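Local coordinates for protein oxygen-independent coproporphyrinogen III oxidase (Escherichia coli, PDB 1OLT) that catalyses the oxygen-independent oxidative decarboxylation of two propionate groups of coproporphyrinogen III to give protoporphyrinogen IX, using a [4Fe-4S] cluster and S-adenosylmethionine, at residues H58-H63 / G112-L118; C62-C66 / P148-E152; G170-F174 / R184-E188; E177-V182 / L214-T218. All coordinates share one frame; numbering follows the deposited sequence.

Interaction 1 (H58-H63 / G112-L118). With SAM (S-adenosylmethionine), chain D; SF4 (iron/sulfur cluster), chain B; SAM (S-adenosylmethionine), chain C.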
# COMPACT_ATOMS: atom_id res chain seq x y z
N HIS A 58 -6.19 -6.34 -9.06
CA HIS A 58 -5.97 -5.03 -9.63
C HIS A 58 -7.13 -4.75 -10.60
O HIS A 58 -7.42 -5.56 -11.47
CB HIS A 58 -4.69 -4.94 -10.40
CG HIS A 58 -4.21 -3.53 -10.53
ND1 HIS A 58 -3.70 -2.84 -9.45
CD2 HIS A 58 -4.16 -2.69 -11.59
CE1 HIS A 58 -3.33 -1.63 -9.86
NE2 HIS A 58 -3.59 -1.52 -11.15
N ILE A 59 -7.80 -3.65 -10.41
CA ILE A 59 -8.84 -3.18 -11.30
C ILE A 59 -8.33 -1.85 -11.88
O ILE A 59 -8.25 -0.85 -11.15
CB ILE A 59 -10.19 -2.96 -10.57
CG1 ILE A 59 -10.75 -4.18 -9.84
CG2 ILE A 59 -11.25 -2.48 -11.58
CD1 ILE A 59 -10.99 -5.35 -10.70
N PRO A 60 -7.88 -1.83 -13.13
CA PRO A 60 -7.13 -0.66 -13.56
C PRO A 60 -7.92 0.57 -14.00
O PRO A 60 -7.34 1.64 -14.05
CB PRO A 60 -6.31 -1.20 -14.74
CG PRO A 60 -7.22 -2.28 -15.38
CD PRO A 60 -7.88 -2.89 -14.18
N PHE A 61 -9.22 0.44 -14.24
CA PHE A 61 -9.95 1.47 -14.91
C PHE A 61 -10.32 2.64 -14.00
O PHE A 61 -10.72 2.45 -12.84
CB PHE A 61 -11.19 0.82 -15.61
CG PHE A 61 -10.85 -0.28 -16.53
CD1 PHE A 61 -10.15 -0.05 -17.66
CD2 PHE A 61 -11.20 -1.59 -16.20
CE1 PHE A 61 -9.79 -1.12 -18.49
CE2 PHE A 61 -10.84 -2.62 -17.02
CZ PHE A 61 -10.19 -2.38 -18.16
N CYS A 62 -10.23 3.84 -14.56
CA CYS A 62 -10.72 5.06 -13.93
C CYS A 62 -11.59 5.86 -14.91
O CYS A 62 -11.40 5.80 -16.12
CB CYS A 62 -9.56 5.92 -13.44
SG CYS A 62 -8.43 5.10 -12.32
N HIS A 63 -12.52 6.63 -14.37
CA HIS A 63 -13.44 7.45 -15.19
C HIS A 63 -12.72 8.65 -15.84
O HIS A 63 -13.04 9.03 -16.97
CB HIS A 63 -14.61 7.98 -14.33
CG HIS A 63 -15.48 6.89 -13.81
ND1 HIS A 63 -16.04 5.93 -14.62
CD2 HIS A 63 -15.98 6.67 -12.58
CE1 HIS A 63 -16.79 5.12 -13.90
NE2 HIS A 63 -16.76 5.53 -12.65
N GLY A 112 -6.26 -0.46 -7.44
CA GLY A 112 -6.24 0.01 -8.83
C GLY A 112 -5.45 1.30 -8.99
O GLY A 112 -4.42 1.48 -8.30
N GLY A 113 -5.90 2.22 -9.88
CA GLY A 113 -7.13 2.19 -10.56
C GLY A 113 -8.25 2.41 -9.62
O GLY A 113 -8.05 2.68 -8.44
N THR A 114 -9.48 2.24 -10.13
CA THR A 114 -10.66 2.48 -9.39
C THR A 114 -11.54 1.24 -9.34
O THR A 114 -12.31 0.97 -10.29
CB THR A 114 -11.45 3.63 -10.00
OG1 THR A 114 -10.72 4.85 -10.05
CG2 THR A 114 -12.64 3.96 -9.10
N PRO A 115 -11.44 0.44 -8.28
CA PRO A 115 -12.31 -0.74 -8.16
C PRO A 115 -13.79 -0.48 -8.34
O PRO A 115 -14.44 -1.36 -8.93
CB PRO A 115 -11.99 -1.28 -6.76
CG PRO A 115 -10.53 -0.87 -6.56
CD PRO A 115 -10.43 0.47 -7.22
N THR A 116 -14.28 0.66 -7.86
CA THR A 116 -15.66 1.04 -8.02
C THR A 116 -16.06 1.59 -9.39
O THR A 116 -17.21 2.04 -9.57
CB THR A 116 -16.12 1.97 -6.88
OG1 THR A 116 -15.26 3.11 -6.69
CG2 THR A 116 -16.10 1.22 -5.62
N TYR A 117 -15.13 1.53 -10.33
CA TYR A 117 -15.47 1.62 -11.74
C TYR A 117 -16.44 0.49 -12.14
O TYR A 117 -17.30 0.66 -13.03
CB TYR A 117 -14.22 1.51 -12.58
CG TYR A 117 -14.40 1.82 -14.06
CD1 TYR A 117 -14.88 0.84 -14.98
CD2 TYR A 117 -14.06 3.08 -14.57
CE1 TYR A 117 -15.03 1.16 -16.35
CE2 TYR A 117 -14.22 3.40 -15.92
CZ TYR A 117 -14.70 2.43 -16.81
OH TYR A 117 -14.82 2.77 -18.13
N LEU A 118 -16.23 -0.69 -11.50
CA LEU A 118 -17.14 -1.81 -11.67
C LEU A 118 -18.54 -1.46 -11.15
O LEU A 118 -18.71 -1.05 -10.00
CB LEU A 118 -16.62 -3.04 -10.99
CG LEU A 118 -15.21 -3.53 -11.33
CD1 LEU A 118 -14.97 -4.81 -10.59
CD2 LEU A 118 -15.04 -3.75 -12.79
N SAM D . 1.56 3.32 -4.80
CA SAM D . 1.08 4.63 -4.33
C SAM D . 2.22 5.67 -4.28
O SAM D . 2.20 6.75 -4.90
OXT SAM D . 3.27 5.50 -3.62
CB SAM D . 0.39 4.48 -2.95
CG SAM D . -0.95 3.67 -2.95
SD SAM D . -0.84 2.01 -2.21
CE SAM D . -1.47 2.31 -0.51
C5' SAM D . -2.19 0.94 -2.84
C4' SAM D . -2.07 0.71 -4.34
O4' SAM D . -0.89 -0.06 -4.53
C3' SAM D . -3.20 -0.13 -4.95
O3' SAM D . -4.37 0.64 -5.14
C2' SAM D . -2.50 -0.64 -6.18
O2' SAM D . -2.39 0.39 -7.12
C1' SAM D . -1.10 -0.97 -5.63
N9 SAM D . -1.00 -2.33 -5.13
C8 SAM D . -1.35 -2.78 -3.91
N7 SAM D . -1.11 -4.15 -3.86
C5 SAM D . -0.63 -4.53 -5.02
C6 SAM D . -0.24 -5.74 -5.51
N6 SAM D . -0.24 -6.85 -4.79
N1 SAM D . 0.20 -5.78 -6.78
C2 SAM D . 0.25 -4.67 -7.55
N3 SAM D . -0.15 -3.48 -7.09
C4 SAM D . -0.57 -3.41 -5.84
FE1 SF4 B . -7.61 6.85 -11.04
FE2 SF4 B . -5.32 7.67 -9.97
FE3 SF4 B . -7.43 7.24 -8.59
FE4 SF4 B . -7.29 9.10 -10.05
S1 SF4 B . -5.94 8.90 -8.21
S2 SF4 B . -9.18 7.94 -9.88
S3 SF4 B . -6.36 8.39 -11.79
S4 SF4 B . -6.25 5.78 -9.68
N SAM C . -8.87 5.35 -7.66
CA SAM C . -9.36 5.73 -6.34
C SAM C . -9.25 7.23 -6.03
O SAM C . -8.45 7.95 -6.73
OXT SAM C . -10.01 7.63 -5.18
CB SAM C . -8.49 4.95 -5.33
CG SAM C . -7.17 5.50 -4.84
SD SAM C . -5.84 5.51 -6.01
CE SAM C . -5.74 3.82 -6.61
C5' SAM C . -4.36 5.28 -4.88
C4' SAM C . -3.72 6.53 -4.18
O4' SAM C . -2.41 6.83 -4.63
C3' SAM C . -4.47 7.81 -4.44
O3' SAM C . -5.71 7.92 -3.73
C2' SAM C . -3.42 8.90 -4.13
O2' SAM C . -3.54 9.35 -2.78
C1' SAM C . -2.11 8.17 -4.28
N9 SAM C . -1.26 8.71 -5.32
C8 SAM C . -1.45 8.52 -6.67
N7 SAM C . -0.48 9.12 -7.34
C5 SAM C . 0.37 9.68 -6.41
C6 SAM C . 1.56 10.43 -6.53
N6 SAM C . 2.12 10.72 -7.70
N1 SAM C . 2.16 10.85 -5.38
C2 SAM C . 1.60 10.55 -4.13
N3 SAM C . 0.46 9.83 -4.02
C4 SAM C . -0.14 9.42 -5.15
O HOH W 1 -12.36 6.74 -11.35
O HOH W 2 -18.05 4.64 -10.07

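Interaction 2 (C62-C66 / P148-E152). With SF4 (iron/sulfur cluster), chain B.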
# COMPACT_ATOMS: atom_id res chain seq x y z
N CYS A 62 -10.23 3.84 -14.56
CA CYS A 62 -10.72 5.06 -13.93
C CYS A 62 -11.59 5.86 -14.91
O CYS A 62 -11.40 5.80 -16.12
CB CYS A 62 -9.56 5.92 -13.44
SG CYS A 62 -8.43 5.10 -12.32
N HIS A 63 -12.52 6.63 -14.37
CA HIS A 63 -13.44 7.45 -15.19
C HIS A 63 -12.72 8.65 -15.84
O HIS A 63 -13.04 9.03 -16.97
CB HIS A 63 -14.61 7.98 -14.33
CG HIS A 63 -15.48 6.89 -13.81
ND1 HIS A 63 -16.04 5.93 -14.62
CD2 HIS A 63 -15.98 6.67 -12.58
CE1 HIS A 63 -16.79 5.12 -13.90
NE2 HIS A 63 -16.76 5.53 -12.65
N LYS A 64 -11.74 9.21 -15.12
CA LYS A 64 -11.20 10.53 -15.44
C LYS A 64 -9.69 10.66 -15.05
O LYS A 64 -9.25 10.00 -14.10
CB LYS A 64 -12.05 11.57 -14.69
CG LYS A 64 -11.85 12.99 -15.23
CD LYS A 64 -12.67 14.09 -14.48
CE LYS A 64 -14.24 13.89 -14.56
NZ LYS A 64 -14.92 15.04 -13.77
N LEU A 65 -8.93 11.45 -15.75
CA LEU A 65 -7.47 11.50 -15.57
C LEU A 65 -7.06 12.50 -14.48
O LEU A 65 -7.09 13.66 -14.69
CB LEU A 65 -6.78 11.88 -16.87
CG LEU A 65 -5.27 12.02 -16.88
CD1 LEU A 65 -4.63 10.68 -16.53
CD2 LEU A 65 -4.86 12.48 -18.21
N CYS A 66 -6.71 11.99 -13.28
CA CYS A 66 -6.13 12.81 -12.26
C CYS A 66 -4.70 13.12 -12.71
O CYS A 66 -3.92 12.19 -12.93
CB CYS A 66 -6.09 12.07 -10.93
SG CYS A 66 -7.73 11.54 -10.29
N PRO A 148 -14.69 8.80 -4.76
CA PRO A 148 -15.99 9.37 -4.36
C PRO A 148 -16.58 10.33 -5.45
O PRO A 148 -16.96 11.52 -5.14
CB PRO A 148 -15.64 10.15 -3.13
CG PRO A 148 -14.21 10.72 -3.51
CD PRO A 148 -13.56 9.53 -4.18
N ARG A 149 -16.56 9.88 -6.69
CA ARG A 149 -17.11 10.59 -7.85
C ARG A 149 -17.81 9.56 -8.70
O ARG A 149 -17.44 8.39 -8.68
CB ARG A 149 -16.01 11.22 -8.67
CG ARG A 149 -15.35 12.36 -8.02
CD ARG A 149 -14.15 12.88 -8.82
NE ARG A 149 -13.05 11.90 -8.82
CZ ARG A 149 -12.04 11.88 -9.66
NH1 ARG A 149 -11.92 12.83 -10.59
NH2 ARG A 149 -11.10 10.95 -9.55
N GLU A 150 -18.86 9.98 -9.38
CA GLU A 150 -19.63 9.10 -10.30
C GLU A 150 -20.01 7.76 -9.64
O GLU A 150 -19.81 6.63 -10.17
CB GLU A 150 -18.86 8.96 -11.61
CG GLU A 150 -18.65 10.31 -12.29
CD GLU A 150 -17.94 10.21 -13.65
OE1 GLU A 150 -18.21 9.23 -14.35
OE2 GLU A 150 -17.06 11.06 -14.00
N ILE A 151 -20.52 7.87 -8.44
CA ILE A 151 -20.91 6.68 -7.70
C ILE A 151 -22.14 7.06 -6.88
O ILE A 151 -22.23 8.15 -6.42
CB ILE A 151 -19.72 6.14 -6.82
CG1 ILE A 151 -20.00 4.77 -6.27
CG2 ILE A 151 -19.34 7.06 -5.67
CD1 ILE A 151 -18.84 4.23 -5.46
N GLU A 152 -23.05 6.12 -6.70
CA GLU A 152 -24.23 6.35 -5.88
C GLU A 152 -23.97 5.76 -4.48
O GLU A 152 -23.22 4.79 -4.33
CB GLU A 152 -25.46 5.70 -6.52
CG GLU A 152 -25.95 6.42 -7.77
CD GLU A 152 -25.94 7.92 -7.61
OE1 GLU A 152 -26.70 8.41 -6.75
OE2 GLU A 152 -25.13 8.60 -8.31
FE1 SF4 B . -7.61 6.85 -11.04
FE2 SF4 B . -5.32 7.67 -9.97
FE3 SF4 B . -7.43 7.24 -8.59
FE4 SF4 B . -7.29 9.10 -10.05
S1 SF4 B . -5.94 8.90 -8.21
S2 SF4 B . -9.18 7.94 -9.88
S3 SF4 B . -6.36 8.39 -11.79
S4 SF4 B . -6.25 5.78 -9.68
O HOH W 2 -18.05 4.64 -10.07
O HOH W 3 -13.42 15.33 -11.29
O HOH W 4 -17.56 13.75 -13.65

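Interaction 3 (G170-F174 / R184-E188). With SAM (S-adenosylmethionine), chain C.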
# COMPACT_ATOMS: atom_id res chain seq x y z
N GLY A 170 -10.13 7.82 -1.80
CA GLY A 170 -9.26 8.90 -2.20
C GLY A 170 -9.93 10.25 -2.01
O GLY A 170 -11.03 10.45 -2.46
N VAL A 171 -9.24 11.18 -1.38
CA VAL A 171 -9.70 12.58 -1.29
C VAL A 171 -8.68 13.55 -1.92
O VAL A 171 -9.03 14.42 -2.72
CB VAL A 171 -10.04 12.93 0.19
CG1 VAL A 171 -10.26 14.42 0.40
CG2 VAL A 171 -11.28 12.11 0.68
N GLN A 172 -7.42 13.34 -1.58
CA GLN A 172 -6.29 14.10 -2.05
C GLN A 172 -6.20 15.48 -1.43
O GLN A 172 -5.21 15.77 -0.72
CB GLN A 172 -6.17 14.12 -3.59
CG GLN A 172 -6.73 12.89 -4.30
CD GLN A 172 -6.20 11.56 -3.82
OE1 GLN A 172 -6.64 10.54 -4.32
NE2 GLN A 172 -5.28 11.56 -2.92
N ASP A 173 -7.19 16.32 -1.68
CA ASP A 173 -7.31 17.62 -1.02
C ASP A 173 -8.76 18.08 -1.21
O ASP A 173 -9.37 17.75 -2.26
CB ASP A 173 -6.34 18.60 -1.70
CG ASP A 173 -6.05 19.85 -0.86
OD1 ASP A 173 -6.84 20.18 0.06
OD2 ASP A 173 -5.04 20.58 -1.06
N PHE A 174 -9.30 18.81 -0.23
CA PHE A 174 -10.56 19.51 -0.33
C PHE A 174 -10.48 20.90 -0.98
O PHE A 174 -11.50 21.46 -1.43
CB PHE A 174 -11.19 19.73 1.07
CG PHE A 174 -11.83 18.52 1.63
CD1 PHE A 174 -12.80 17.87 0.90
CD2 PHE A 174 -11.46 18.00 2.87
CE1 PHE A 174 -13.46 16.69 1.42
CE2 PHE A 174 -12.09 16.80 3.39
CZ PHE A 174 -13.08 16.16 2.67
N ARG A 184 -9.32 16.97 -10.42
CA ARG A 184 -10.01 16.12 -9.48
C ARG A 184 -11.09 16.91 -8.71
O ARG A 184 -11.21 16.83 -7.49
CB ARG A 184 -9.09 15.41 -8.50
CG ARG A 184 -9.81 14.12 -7.91
CD ARG A 184 -9.13 13.65 -6.82
NE ARG A 184 -9.82 12.62 -6.10
CZ ARG A 184 -9.58 11.32 -6.15
NH1 ARG A 184 -8.71 10.79 -7.01
NH2 ARG A 184 -10.26 10.53 -5.31
N GLU A 185 -11.89 17.65 -9.46
CA GLU A 185 -13.04 18.32 -8.92
C GLU A 185 -13.95 17.24 -8.31
O GLU A 185 -14.26 16.26 -8.93
CB GLU A 185 -13.80 19.04 -10.01
CG GLU A 185 -15.13 19.62 -9.56
CD GLU A 185 -14.94 20.76 -8.62
OE1 GLU A 185 -13.92 21.48 -8.82
OE2 GLU A 185 -15.84 20.95 -7.71
N GLN A 186 -14.37 17.48 -7.08
CA GLN A 186 -15.22 16.57 -6.34
C GLN A 186 -16.09 17.34 -5.35
O GLN A 186 -15.80 18.53 -4.91
CB GLN A 186 -14.35 15.42 -5.68
CG GLN A 186 -13.39 15.86 -4.89
CD GLN A 186 -12.27 14.85 -4.52
OE1 GLN A 186 -12.25 13.67 -4.90
NE2 GLN A 186 -11.38 15.35 -3.68
N ASP A 187 -17.22 16.73 -5.05
CA ASP A 187 -18.22 17.43 -4.26
C ASP A 187 -17.99 17.10 -2.78
O ASP A 187 -18.14 15.98 -2.40
CB ASP A 187 -19.61 16.98 -4.73
CG ASP A 187 -20.71 17.73 -4.06
OD1 ASP A 187 -20.77 17.84 -2.81
OD2 ASP A 187 -21.59 18.23 -4.73
N GLU A 188 -17.63 18.10 -1.98
CA GLU A 188 -17.27 17.91 -0.57
C GLU A 188 -18.46 17.33 0.21
O GLU A 188 -18.30 16.44 1.06
CB GLU A 188 -16.87 19.23 0.05
CG GLU A 188 -16.48 19.12 1.51
CD GLU A 188 -15.99 20.47 2.08
OE1 GLU A 188 -15.05 21.07 1.54
OE2 GLU A 188 -16.60 20.94 2.98
N SAM C . -8.87 5.35 -7.66
CA SAM C . -9.36 5.73 -6.34
C SAM C . -9.25 7.23 -6.03
O SAM C . -8.45 7.95 -6.73
OXT SAM C . -10.01 7.63 -5.18
CB SAM C . -8.49 4.95 -5.33
CG SAM C . -7.17 5.50 -4.84
SD SAM C . -5.84 5.51 -6.01
CE SAM C . -5.74 3.82 -6.61
C5' SAM C . -4.36 5.28 -4.88
C4' SAM C . -3.72 6.53 -4.18
O4' SAM C . -2.41 6.83 -4.63
C3' SAM C . -4.47 7.81 -4.44
O3' SAM C . -5.71 7.92 -3.73
C2' SAM C . -3.42 8.90 -4.13
O2' SAM C . -3.54 9.35 -2.78
C1' SAM C . -2.11 8.17 -4.28
N9 SAM C . -1.26 8.71 -5.32
C8 SAM C . -1.45 8.52 -6.67
N7 SAM C . -0.48 9.12 -7.34
C5 SAM C . 0.37 9.68 -6.41
C6 SAM C . 1.56 10.43 -6.53
N6 SAM C . 2.12 10.72 -7.70
N1 SAM C . 2.16 10.85 -5.38
C2 SAM C . 1.60 10.55 -4.13
N3 SAM C . 0.46 9.83 -4.02
C4 SAM C . -0.14 9.42 -5.15
O HOH W 5 -14.12 20.92 -1.04

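Interaction 4 (E177-V182 / L214-T218)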
# COMPACT_ATOMS: atom_id res chain seq x y z
N GLU A 177 -9.10 25.06 -5.68
CA GLU A 177 -8.06 25.44 -6.66
C GLU A 177 -7.13 24.27 -6.94
O GLU A 177 -6.82 23.98 -8.07
CB GLU A 177 -7.27 26.66 -6.17
CG GLU A 177 -6.13 27.01 -7.07
CD GLU A 177 -5.36 28.26 -6.61
OE1 GLU A 177 -5.19 28.49 -5.41
OE2 GLU A 177 -4.89 28.97 -7.48
N VAL A 178 -6.70 23.58 -5.90
CA VAL A 178 -5.85 22.41 -6.05
C VAL A 178 -6.57 21.34 -6.91
O VAL A 178 -5.99 20.76 -7.86
CB VAL A 178 -5.44 21.84 -4.70
CG1 VAL A 178 -4.69 20.57 -4.88
CG2 VAL A 178 -4.61 22.89 -3.91
N GLN A 179 -7.84 21.09 -6.59
CA GLN A 179 -8.67 20.12 -7.35
C GLN A 179 -8.72 20.48 -8.83
O GLN A 179 -8.54 19.61 -9.69
CB GLN A 179 -10.09 20.01 -6.80
CG GLN A 179 -10.15 19.37 -5.42
CD GLN A 179 -11.56 19.24 -4.90
OE1 GLN A 179 -12.53 19.58 -5.59
NE2 GLN A 179 -11.68 18.66 -3.68
N ARG A 180 -8.92 21.75 -9.12
CA ARG A 180 -9.02 22.19 -10.49
C ARG A 180 -7.69 21.98 -11.21
O ARG A 180 -7.69 21.47 -12.35
CB ARG A 180 -9.42 23.63 -10.55
CG ARG A 180 -9.50 24.23 -11.92
CD ARG A 180 -10.35 25.48 -11.89
NE ARG A 180 -11.79 25.10 -11.72
CZ ARG A 180 -12.77 25.90 -11.98
NH1 ARG A 180 -12.57 27.18 -12.50
NH2 ARG A 180 -13.97 25.43 -11.76
N LEU A 181 -6.58 22.34 -10.57
CA LEU A 181 -5.24 22.15 -11.16
C LEU A 181 -4.82 20.70 -11.41
O LEU A 181 -3.96 20.43 -12.25
CB LEU A 181 -4.18 22.85 -10.33
CG LEU A 181 -4.35 24.35 -10.31
CD1 LEU A 181 -3.45 24.89 -9.22
CD2 LEU A 181 -4.04 25.08 -11.66
N VAL A 182 -5.43 19.74 -10.73
CA VAL A 182 -5.11 18.35 -10.92
C VAL A 182 -6.26 17.56 -11.51
O VAL A 182 -6.18 16.33 -11.60
CB VAL A 182 -4.58 17.66 -9.63
CG1 VAL A 182 -3.39 18.38 -9.07
CG2 VAL A 182 -5.68 17.53 -8.53
N LEU A 214 1.05 19.00 -3.76
CA LEU A 214 0.31 19.28 -4.99
C LEU A 214 0.39 20.75 -5.32
O LEU A 214 0.63 21.56 -4.43
CB LEU A 214 -1.14 18.84 -4.81
CG LEU A 214 -1.45 17.37 -4.69
CD1 LEU A 214 -2.90 17.10 -4.46
CD2 LEU A 214 -0.98 16.53 -5.91
N PRO A 215 0.13 21.13 -6.60
CA PRO A 215 0.21 22.52 -7.02
C PRO A 215 -0.68 23.41 -6.22
O PRO A 215 -1.81 23.13 -5.94
CB PRO A 215 -0.21 22.49 -8.50
CG PRO A 215 -0.88 21.23 -8.67
CD PRO A 215 -0.24 20.23 -7.72
N LYS A 216 -0.10 24.52 -5.86
CA LYS A 216 -0.73 25.60 -5.10
C LYS A 216 -1.03 25.28 -3.63
O LYS A 216 -1.54 26.13 -2.94
CB LYS A 216 -1.99 26.18 -5.79
CG LYS A 216 -1.72 26.81 -7.17
CD LYS A 216 -0.86 28.08 -7.00
CE LYS A 216 -0.96 29.02 -8.21
NZ LYS A 216 -0.37 30.33 -7.81
N GLN A 217 -0.65 24.11 -3.11
CA GLN A 217 -0.81 23.86 -1.66
C GLN A 217 0.22 24.64 -0.88
O GLN A 217 1.38 24.73 -1.30
CB GLN A 217 -0.60 22.39 -1.32
CG GLN A 217 -1.74 21.51 -1.79
CD GLN A 217 -1.49 20.04 -1.41
OE1 GLN A 217 -0.29 19.61 -1.30
NE2 GLN A 217 -2.55 19.28 -1.22
N THR A 218 -0.17 25.19 0.25
CA THR A 218 0.77 25.82 1.19
C THR A 218 0.47 25.31 2.61
O THR A 218 -0.51 24.64 2.80
CB THR A 218 0.52 27.33 1.23
OG1 THR A 218 -0.82 27.52 1.63
CG2 THR A 218 0.61 28.05 -0.21

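Interaction 1 (H58-H63 / G112-L118)
F61 lays its CB over the ring of Y117 where the end of strand 53-62, leading into the CX3CX2C cluster motif of the radical SAM core, meets the glycine-rich loop after strand 105-112. That CB stands 3.6 Å from the Y117 ring centroid, only 8° off the ring normal. Y117 can offer its face because CG swings anti to the backbone N (chi1 -171°), and its OH is tied to T76 O. The H63 ring is tilted 27° from the tyrosine plane and slid aside, so that the rings barely overlap, with H63 ND1 3.4 Å from Y117 CE2. Further back, I59 and L118 meet tip to tip. H58 takes G112 CA over one face, 3.5 Å from CE1, and turns an edge to the ribose of SAM in chain D; hydrogen bonds to Y56 and N72 hold the imidazole. G112 grips that ribose twice, its O accepting from O2' and its N donating to O3'. I59 O sits against the CA atoms of G112 and G113, an approach possible because neither carries a side chain. T114 N bonds to F61 O from above the carbonyl plane. C62 SG, bound to iron FE1, lies 3.2 Å from T114 OG1.

Interaction 2 (C62-C66 / P148-E152)
H63 and E150 mark the closest backbone approach, 8.1 Å between their CA atoms, so two irregular loops meet almost wholly through side chains. E150 itself has a left-handed backbone conformation. Its extended side chain and that of H63 slide past each other in opposite directions, with the carboxylate 15° from the imidazole plane. E150 OE1 lies over one face of the H63 ring, toward the rim, 3.6 Å from H63 CG, and is also salt-bridged to R77. At the ring's edge, a water in the imidazole plane joins H63 NE2 to E150 O. K64 crosses both R149 and E150 at about a right angle; its NZ, 4.5 Å from E150 OE2, reaches that carboxylate through one water and R149 NH1 through another. R149 bends at chi3 (-69°), which carries NH2 to 3.5 Å from C66 SG and 3.6 Å from the cluster sulfide S2, while NE is salt-bridged to D147. The positive charge beside the sulfurs would probably stabilise the negative charge on the thiolate and cluster. C66 SG binds iron FE4 at 2.5 Å. This is the CX3CX2C cluster loop of a radical SAM enzyme, bordered by a loop that follows a barrel strand.

Interaction 3 (G170-F174 / R184-E188)
R184 runs straight from CG to NE, with CG anti to its own backbone N (chi1 -158°), an extended reach that brings the guanidinium to G170 and the SAM carboxylate. Q172 is bent at chi2 (-54°), folding its amide toward the SAM of chain C and across the arginine: the two planes stand 88° apart, with Q172 OE1 over one face of the guanidinium. R184 NH1 donates to SAM O at 2.9 Å and NH2 to SAM OXT at 2.9 Å, both nearly straight, while NH2 also makes a weak bond to G170 O. Here the C-terminal end of strand 166-172 in the radical SAM barrel meets the loop before helix 188-200, closing over the methionine carboxylate and the ribose, whose O2' accepts from Q172 NE2 at 2.8 Å. Q186 forms the second layer. Its OE1 accepts from R184 NE at 2.9 Å, above the carbonyl plane, and its NE2 donates to V171 O at 2.7 Å, on an in-plane lone pair, joining arginine to strand. Further out, the E188 and F174 side chains cross at about a right angle, E188 CG 3.9 Å from F174 CE1, and one water donates to both F174 O and E188 OE1.

Interaction 4 (E177-V182 / L214-T218)
V178, at the middle of this contact, presses its two methyls against a type II beta turn, L214 to Q217, in the radical SAM barrel. The turn lies between strand 207-212 and helix 219-232, and the short helix 176-182 follows the neighbouring strand 166-172. With V178 CG1 anti to the backbone N (chi1 174°), one methyl is aimed at L214 and the other at the turn: CG1 lies 3.9 Å from L214 CD1, and CG2 lies 3.5 Å from P215 O and 3.8 Å from Q217 CG. V178 crosses both L214 and Q217 at about a right angle. One helical turn on, V182 places CG1 against the proline ring, 3.8 Å from P215 CG, and L181 CB touches that same ring carbon, so the ring's CG corner nestles against both side chains.

K216 holds the third position of the turn with positive phi (70°). Its CB starts toward the helix, and CG, beside the backbone N, meets L181 CD1 at 3.3 Å, tighter than a usual carbon contact; the bend at chi2 (-67°) then turns the rest of the chain off. E177, extended beyond CG, sets its carboxylate over the lysine methylenes, OE2 nearest K216 CG; OE2 stays 4.7 Å from K216 NZ, so the charges face each other without a salt bridge. L214 also packs on F68, a residue of the SAM site. Besides the backbone bond from Q217 N to L214 O, the extended Q217 side chain closes the turn: OE1 accepts from L214 N at 2.9 Å, while NE2 donates to D173 OD2.

How the interactions relate
Interactions 1, 3 and 4 are buried, whereas interaction 2 lies at the surface and relies on waters to join its charged groups. Interactions 1 and 2 start from the same cluster-binding chain, share C62 and H63, and touch where T116 CB meets I151 CD1. Interactions 1 and 3 address the same SAM of chain C from places about 17 Å apart, centre to centre, the first by glycine backbone and the T114 side chain, the second by arginine and glutamine. R149 and R184 link interactions 2 and 3, their like charges close beside cluster and SAM carboxylate. Interaction 4, farthest from the chain's centre, is mainly apolar packing, yet a probable hydrogen bond from R184 N to Q179 O ties it to interaction 3.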